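Local atomic coordinates of chitosanase (Bacillus subtilis subsp. subtilis str. 168, PDB entry 7C6C), a protein that cleaves internal beta-1,4 linkages between glucosamine units of partly acetylated chitosan and, as a secreted enzyme, probably serves in defence against fungi by degrading their cell walls. Residues S155-A158 with L159-R162; D186-Y189 with D190-N194; L100-K104 with E105-A109. All coordinates share one frame; numbering follows the deposited sequence.

Interaction 1: S155-A158 with L159-R162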
loop_
_atom_site.group_PDB
_atom_site.type_symbol
_atom_site.label_atom_id
_atom_site.label_comp_id
_atom_site.label_asym_id
_atom_site.label_seq_id
_atom_site.Cartn_x
_atom_site.Cartn_y
_atom_site.Cartn_z
ATOM N N SER A 155 3.751 -10.705 -4.735
ATOM C CA SER A 155 3.597 -10.290 -3.351
ATOM C C SER A 155 4.857 -9.616 -2.820
ATOM O O SER A 155 5.956 -9.756 -3.362
ATOM C CB SER A 155 3.276 -11.488 -2.462
ATOM O OG SER A 155 4.359 -12.406 -2.442
ATOM N N PHE A 156 4.664 -8.891 -1.718
ATOM C CA PHE A 156 5.734 -8.232 -0.976
ATOM C C PHE A 156 6.918 -9.166 -0.732
ATOM O O PHE A 156 8.062 -8.846 -1.082
ATOM C CB PHE A 156 5.109 -7.764 0.341
ATOM C CG PHE A 156 6.046 -7.109 1.314
ATOM C CD1 PHE A 156 7.035 -6.218 0.913
ATOM C CD2 PHE A 156 5.879 -7.355 2.671
ATOM C CE1 PHE A 156 7.848 -5.609 1.859
ATOM C CE2 PHE A 156 6.682 -6.753 3.613
ATOM C CZ PHE A 156 7.667 -5.877 3.209
ATOM N N TYR A 157 6.667 -10.327 -0.124
ATOM C CA TYR A 157 7.780 -11.210 0.213
ATOM C C TYR A 157 8.386 -11.861 -1.025
ATOM O O TYR A 157 9.592 -12.132 -1.045
ATOM C CB TYR A 157 7.362 -12.236 1.269
ATOM C CG TYR A 157 8.516 -13.029 1.848
ATOM C CD1 TYR A 157 9.674 -12.397 2.289
ATOM C CD2 TYR A 157 8.444 -14.413 1.958
ATOM C CE1 TYR A 157 10.729 -13.121 2.812
ATOM C CE2 TYR A 157 9.493 -15.145 2.480
ATOM C CZ TYR A 157 10.630 -14.494 2.907
ATOM O OH TYR A 157 11.679 -15.214 3.428
ATOM N N ALA A 158 7.585 -12.105 -2.068
ATOM C CA ALA A 158 8.155 -12.587 -3.324
ATOM C C ALA A 158 9.163 -11.590 -3.884
ATOM O O ALA A 158 10.226 -11.977 -4.383
ATOM C CB ALA A 158 7.050 -12.857 -4.343
ATOM N N LEU A 159 8.852 -10.297 -3.793
ATOM C CA LEU A 159 9.790 -9.281 -4.264
ATOM C C LEU A 159 11.051 -9.250 -3.408
ATOM O O LEU A 159 12.160 -9.103 -3.937
ATOM C CB LEU A 159 9.124 -7.906 -4.278
ATOM C CG LEU A 159 7.905 -7.766 -5.194
ATOM C CD1 LEU A 159 7.432 -6.335 -5.211
ATOM C CD2 LEU A 159 8.188 -8.256 -6.609
ATOM N N ILE A 160 10.905 -9.373 -2.085
ATOM C CA ILE A 160 12.073 -9.417 -1.205
ATOM C C ILE A 160 12.970 -10.589 -1.576
ATOM O O ILE A 160 14.190 -10.440 -1.720
ATOM C CB ILE A 160 11.643 -9.476 0.273
ATOM C CG1 ILE A 160 11.044 -8.146 0.729
ATOM C CG2 ILE A 160 12.823 -9.863 1.164
ATOM C CD1 ILE A 160 10.430 -8.213 2.108
ATOM N N LYS A 161 12.378 -11.775 -1.743
ATOM C CA LYS A 161 13.179 -12.957 -2.045
ATOM C C LYS A 161 13.861 -12.841 -3.403
ATOM O O LYS A 161 15.028 -13.226 -3.550
ATOM C CB LYS A 161 12.318 -14.217 -1.965
ATOM C CG LYS A 161 11.949 -14.616 -0.544
ATOM C CD LYS A 161 11.194 -15.934 -0.502
ATOM C CE LYS A 161 9.842 -15.829 -1.183
ATOM N NZ LYS A 161 9.086 -17.114 -1.078
ATOM N N ARG A 162 13.162 -12.309 -4.406
ATOM C CA ARG A 162 13.784 -12.144 -5.716
ATOM C C ARG A 162 14.930 -11.146 -5.659
ATOM O O ARG A 162 15.956 -11.334 -6.323
ATOM C CB ARG A 162 12.746 -11.737 -6.760
ATOM C CG ARG A 162 11.786 -12.861 -7.084
ATOM C CD ARG A 162 11.353 -12.860 -8.532
ATOM N NE ARG A 162 10.457 -11.753 -8.839
ATOM C CZ ARG A 162 9.137 -11.789 -8.678
ATOM N NH1 ARG A 162 8.548 -12.878 -8.199
ATOM N NH2 ARG A 162 8.409 -10.733 -8.996
#
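Lys161 lies across the ring of Tyr157, one helical turn earlier, and its chain can be followed atom by atom. CB rests against the carbonyl oxygen of Tyr157, the acceptor for its own backbone N. CG stands over one ring face, 3.9 Å from the ring centroid of Tyr157, a CH-pi contact displaced toward the rim. CD stands above the rim, 3.5 Å from Tyr157 CE2. A bend at chi3 (-65°) then turns CE along the CD2-CE2 rim, 3.7 Å from Tyr157 CD2, and carries NZ out past that edge. Tyr157 also forms a cation-pi contact with Arg125 of helix 104-128. On the buried side Ile160 CD1 sits over a face of the Phe156 ring, 4.0 Å from its centroid. Four backbone bonds of the alpha-helical pattern, Leu159 N to Ser155 O through Arg162 N to Ala158 O, carry the turn. The guanidinium of Arg162 folds back to Pro153 O, just ahead of the helix. Ser155 OG accepts from Ala158 N at 3.3 Å and also bonds to Asp152 O. This is the N-cap and first turns of an amphipathic helix, 156-167, in the largely helical family 46 fold.

Interaction 2: D186-Y189 with D190-N194; sequences DVRY and DDLMN
Four successive i to i+4 hydrogen bonds join Asp186-Tyr189 to Asp190-Met193, the first from Asp190 N to Asp186 O (3.0 Å), the last from Met193 N to Tyr189 O (3.0 Å), in the last turns of helix 177-193; Asn194 then leaves helical geometry. The main side-chain pair is Tyr189 with Met193, both of which also touch Val208 of a nearby loop. Met193 CG lies over one face of the Tyr189 ring, 3.9 Å from the centroid and 22° off the normal, shifted toward the CE2-CZ side. Bends at chi2 (-66°) and chi3 (-78°) carry the thioether along the ring toward the phenol end: SD stands oblique to the ring, 4.8 Å from the Tyr189 centroid, a Met-aromatic contact, and CE reaches 3.8 Å from Tyr189 OH. At the ring's edge, in its plane, Asp190 OD1 lies 3.7 Å from Tyr189 CD2.

Arg188 and Leu192 make the buried counterpart. The arginine is extended from CG to NE, and Leu192 CD1 packs 4.2 Å from Arg188 CG, near the root of that chain. Its guanidinium goes on to helix 134-147, where NH1 pairs with Asp142, NH2 bonds Gln146 and NE bonds His147; all three nitrogens are thus engaged, which fixes the rotation of the group.

The Tyr189-Met193 contact is one of dispersion and weak sulfur-aromatic attraction, whereas the Arg188 charge is held by directed polar bonds. The Arg188 side chain lies about 7 Å from that of Glu19, the predicted proton donor, and could contribute to the electrostatics around the active site, though the salt bridge to Asp142 would partly balance its charge.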
loop_
_atom_site.group_PDB
_atom_site.type_symbol
_atom_site.label_atom_id
_atom_site.label_comp_id
_atom_site.label_asym_id
_atom_site.label_seq_id
_atom_site.Cartn_x
_atom_site.Cartn_y
_atom_site.Cartn_z
ATOM N N ASP A 186 14.416 -2.079 -8.792
ATOM C CA ASP A 186 14.428 -2.708 -10.112
ATOM C C ASP A 186 13.466 -3.889 -10.171
ATOM O O ASP A 186 12.705 -4.044 -11.135
ATOM C CB ASP A 186 15.836 -3.206 -10.438
ATOM C CG ASP A 186 16.807 -2.089 -10.733
ATOM O OD1 ASP A 186 16.372 -0.934 -10.915
ATOM O OD2 ASP A 186 18.020 -2.387 -10.803
ATOM N N VAL A 187 13.518 -4.756 -9.156
ATOM C CA VAL A 187 12.648 -5.926 -9.104
ATOM C C VAL A 187 11.188 -5.497 -9.050
ATOM O O VAL A 187 10.328 -6.068 -9.731
ATOM C CB VAL A 187 13.041 -6.810 -7.906
ATOM C CG1 VAL A 187 11.949 -7.823 -7.596
ATOM C CG2 VAL A 187 14.371 -7.512 -8.173
ATOM N N ARG A 188 10.884 -4.482 -8.243
ATOM C CA ARG A 188 9.507 -4.012 -8.157
ATOM C C ARG A 188 9.042 -3.411 -9.476
ATOM O O ARG A 188 7.915 -3.667 -9.913
ATOM C CB ARG A 188 9.352 -3.015 -7.010
ATOM C CG ARG A 188 7.917 -2.576 -6.826
ATOM C CD ARG A 188 7.723 -1.745 -5.575
ATOM N NE ARG A 188 6.321 -1.377 -5.438
ATOM C CZ ARG A 188 5.873 -0.383 -4.678
ATOM N NH1 ARG A 188 6.725 0.346 -3.963
ATOM N NH2 ARG A 188 4.569 -0.120 -4.644
ATOM N N TYR A 189 9.891 -2.609 -10.123
ATOM C CA TYR A 189 9.545 -2.068 -11.434
ATOM C C TYR A 189 9.185 -3.185 -12.404
ATOM O O TYR A 189 8.171 -3.114 -13.108
ATOM C CB TYR A 189 10.714 -1.250 -11.986
ATOM C CG TYR A 189 10.466 -0.714 -13.376
ATOM C CD1 TYR A 189 9.843 0.512 -13.565
ATOM C CD2 TYR A 189 10.841 -1.438 -14.503
ATOM C CE1 TYR A 189 9.607 1.007 -14.832
ATOM C CE2 TYR A 189 10.605 -0.951 -15.774
ATOM C CZ TYR A 189 9.989 0.273 -15.931
ATOM O OH TYR A 189 9.747 0.773 -17.190
ATOM N N ASP A 190 10.019 -4.224 -12.460
ATOM C CA ASP A 190 9.760 -5.333 -13.371
ATOM C C ASP A 190 8.437 -6.009 -13.045
ATOM O O ASP A 190 7.695 -6.411 -13.948
ATOM C CB ASP A 190 10.903 -6.344 -13.299
ATOM C CG ASP A 190 12.186 -5.825 -13.918
ATOM O OD1 ASP A 190 12.131 -4.850 -14.697
ATOM O OD2 ASP A 190 13.252 -6.406 -13.630
ATOM N N ASP A 191 8.120 -6.136 -11.759
ATOM C CA ASP A 191 6.871 -6.786 -11.382
ATOM C C ASP A 191 5.661 -5.936 -11.751
ATOM O O ASP A 191 4.627 -6.469 -12.171
ATOM C CB ASP A 191 6.872 -7.099 -9.889
ATOM C CG ASP A 191 5.703 -7.954 -9.489
ATOM O OD1 ASP A 191 5.649 -9.093 -9.991
ATOM O OD2 ASP A 191 4.844 -7.499 -8.706
ATOM N N LEU A 192 5.771 -4.614 -11.598
ATOM C CA LEU A 192 4.668 -3.729 -11.962
ATOM C C LEU A 192 4.439 -3.720 -13.466
ATOM O O LEU A 192 3.297 -3.583 -13.919
ATOM C CB LEU A 192 4.933 -2.312 -11.454
ATOM C CG LEU A 192 4.901 -2.137 -9.936
ATOM C CD1 LEU A 192 5.382 -0.743 -9.568
ATOM C CD2 LEU A 192 3.504 -2.411 -9.386
ATOM N N MET A 193 5.507 -3.871 -14.251
ATOM C CA MET A 193 5.384 -3.856 -15.704
ATOM C C MET A 193 4.838 -5.166 -16.249
ATOM O O MET A 193 4.135 -5.160 -17.261
ATOM C CB MET A 193 6.744 -3.541 -16.333
ATOM C CG MET A 193 7.147 -2.097 -16.096
ATOM S SD MET A 193 6.092 -0.890 -16.920
ATOM C CE MET A 193 6.711 -0.997 -18.598
ATOM N N ASN A 194 5.139 -6.289 -15.610
ATOM C CA ASN A 194 4.716 -7.600 -16.104
ATOM C C ASN A 194 4.365 -8.498 -14.932
ATOM O O ASN A 194 5.058 -9.482 -14.644
ATOM C CB ASN A 194 5.790 -8.218 -17.001
ATOM C CG ASN A 194 5.940 -7.478 -18.316
ATOM O OD1 ASN A 194 5.047 -7.521 -19.168
ATOM N ND2 ASN A 194 7.058 -6.791 -18.486
#

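Interaction 3: L100-K104 with E105-A109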
loop_
_atom_site.group_PDB
_atom_site.type_symbol
_atom_site.label_atom_id
_atom_site.label_comp_id
_atom_site.label_asym_id
_atom_site.label_seq_id
_atom_site.Cartn_x
_atom_site.Cartn_y
_atom_site.Cartn_z
ATOM N N LEU A 100 -18.167 8.678 5.218
ATOM C CA LEU A 100 -17.460 8.520 6.478
ATOM C C LEU A 100 -16.017 8.997 6.404
ATOM O O LEU A 100 -15.237 8.715 7.321
ATOM C CB LEU A 100 -17.537 7.066 6.946
ATOM C CG LEU A 100 -18.930 6.612 7.393
ATOM C CD1 LEU A 100 -18.996 5.083 7.435
ATOM C CD2 LEU A 100 -19.290 7.220 8.754
ATOM N N ALA A 101 -15.658 9.729 5.338
ATOM C CA ALA A 101 -14.271 10.138 5.110
ATOM C C ALA A 101 -13.673 10.859 6.307
ATOM O O ALA A 101 -12.479 10.714 6.592
ATOM C CB ALA A 101 -14.194 11.045 3.883
ATOM N N ASN A 102 -14.477 11.663 7.003
ATOM C CA ASN A 102 -13.999 12.480 8.110
ATOM C C ASN A 102 -14.497 11.987 9.460
ATOM O O ASN A 102 -14.382 12.704 10.462
ATOM C CB ASN A 102 -14.354 13.946 7.865
ATOM C CG ASN A 102 -13.667 14.482 6.637
ATOM O OD1 ASN A 102 -12.441 14.507 6.577
ATOM N ND2 ASN A 102 -14.444 14.868 5.631
ATOM N N ASP A 103 -15.020 10.766 9.516
ATOM C CA ASP A 103 -15.549 10.223 10.753
ATOM C C ASP A 103 -14.417 9.636 11.585
ATOM O O ASP A 103 -13.643 8.809 11.095
ATOM C CB ASP A 103 -16.570 9.139 10.430
ATOM C CG ASP A 103 -17.204 8.572 11.663
ATOM O OD1 ASP A 103 -18.085 9.236 12.239
ATOM O OD2 ASP A 103 -16.779 7.486 12.091
ATOM N N LYS A 104 -14.326 10.055 12.845
ATOM C CA LYS A 104 -13.210 9.642 13.691
ATOM C C LYS A 104 -13.133 8.122 13.829
ATOM O O LYS A 104 -12.058 7.529 13.678
ATOM C CB LYS A 104 -13.331 10.309 15.061
ATOM C CG LYS A 104 -12.255 9.905 16.043
ATOM C CD LYS A 104 -12.490 10.538 17.410
ATOM C CE LYS A 104 -11.536 9.977 18.450
ATOM N NZ LYS A 104 -11.765 10.604 19.778
ATOM N N GLU A 105 -14.265 7.467 14.111
ATOM C CA GLU A 105 -14.234 6.021 14.322
ATOM C C GLU A 105 -13.920 5.271 13.031
ATOM O O GLU A 105 -13.185 4.278 13.048
ATOM C CB GLU A 105 -15.555 5.533 14.923
ATOM C CG GLU A 105 -15.772 5.942 16.383
ATOM C CD GLU A 105 -14.966 5.122 17.390
ATOM O OE1 GLU A 105 -14.196 4.223 16.986
ATOM O OE2 GLU A 105 -15.107 5.380 18.605
ATOM N N PHE A 106 -14.466 5.717 11.897
ATOM C CA PHE A 106 -14.173 5.019 10.652
ATOM C C PHE A 106 -12.707 5.168 10.273
ATOM O O PHE A 106 -12.075 4.205 9.821
ATOM C CB PHE A 106 -15.071 5.516 9.528
ATOM C CG PHE A 106 -15.057 4.620 8.318
ATOM C CD1 PHE A 106 -15.390 3.274 8.439
ATOM C CD2 PHE A 106 -14.721 5.109 7.056
ATOM C CE1 PHE A 106 -15.380 2.436 7.336
ATOM C CE2 PHE A 106 -14.720 4.271 5.948
ATOM C CZ PHE A 106 -15.044 2.938 6.089
ATOM N N ARG A 107 -12.151 6.369 10.446
ATOM C CA ARG A 107 -10.732 6.560 10.184
ATOM C C ARG A 107 -9.888 5.692 11.108
ATOM O O ARG A 107 -8.899 5.092 10.671
ATOM C CB ARG A 107 -10.357 8.037 10.307
ATOM C CG ARG A 107 -11.032 8.914 9.256
ATOM C CD ARG A 107 -11.007 10.385 9.615
ATOM N NE ARG A 107 -9.661 10.941 9.538
ATOM C CZ ARG A 107 -9.159 11.557 8.468
ATOM N NH1 ARG A 107 -9.888 11.681 7.369
ATOM N NH2 ARG A 107 -7.920 12.039 8.495
ATOM N N ALA A 108 -10.281 5.596 12.384
ATOM C CA ALA A 108 -9.544 4.762 13.332
ATOM C C ALA A 108 -9.576 3.291 12.927
ATOM O O ALA A 108 -8.576 2.577 13.076
ATOM C CB ALA A 108 -10.089 4.958 14.749
ATOM N N ALA A 109 -10.716 2.818 12.414
ATOM C CA ALA A 109 -10.800 1.433 11.955
ATOM C C ALA A 109 -9.862 1.194 10.782
ATOM O O ALA A 109 -9.161 0.175 10.729
ATOM C CB ALA A 109 -12.238 1.094 11.561
HETATM O O HOH W 1 -16.759 8.812 14.999
#
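Leu100 lies against the Phe106 ring, crossing it at about a right angle: CD1 stands over one face, 4.2 Å from the Phe106 ring centroid, and CB comes to 3.4 Å from Phe106 CD2. Between them the chain makes a type I turn from Leu100 to Asp103, closed by Asp103 N to Leu100 O, and then enters a helix. Asp103 is the N-cap. With its CG anti to the backbone N (chi1 -178°), the carboxylate reaches forward to the start of the helix, and OD2 accepts from Phe106 N at 2.9 Å through its anti lone pair. A water accepts from Glu105 N and gives a weak bond to Asp103 OD1. Arg107 reaches back from the helix to the turn. It bends at chi3, and its NH1 donates to Ala101 O at 2.9 Å, the acceptor lying 4° from the guanidinium plane. Its backbone N bonds Asp103 O almost straight, at 170°. The guanidinium thus ties the helix's first turn back to the incoming loop. The Phe106 ring meets Trp97 of helix 93-99 and Tyr60 of helix 52-63 edge-to-face, while Leu100 and Phe106 both touch Leu69, so this corner seats the start of helix 104-128 against the two earlier helices.

Along the chain the three contacts come in series, interaction 3 first, then 1, then 2; none nests in or crosses another, and each is local to one turn or helix. Interaction 3 closes the tight connection from helix 93-99 into helix 104-128, and lies on the opposite side of the chain's centre from the others, its centre about 32 Å from that of interaction 1. Interaction 1 begins helix 156-167, and interaction 2 ends helix 177-193, the next helix. These two touch: Leu159 CD2 packs on Asp191 CB at 3.7 Å, and Arg162 makes a long, weak ion pair with Asp191. Both also lean on helix 134-147.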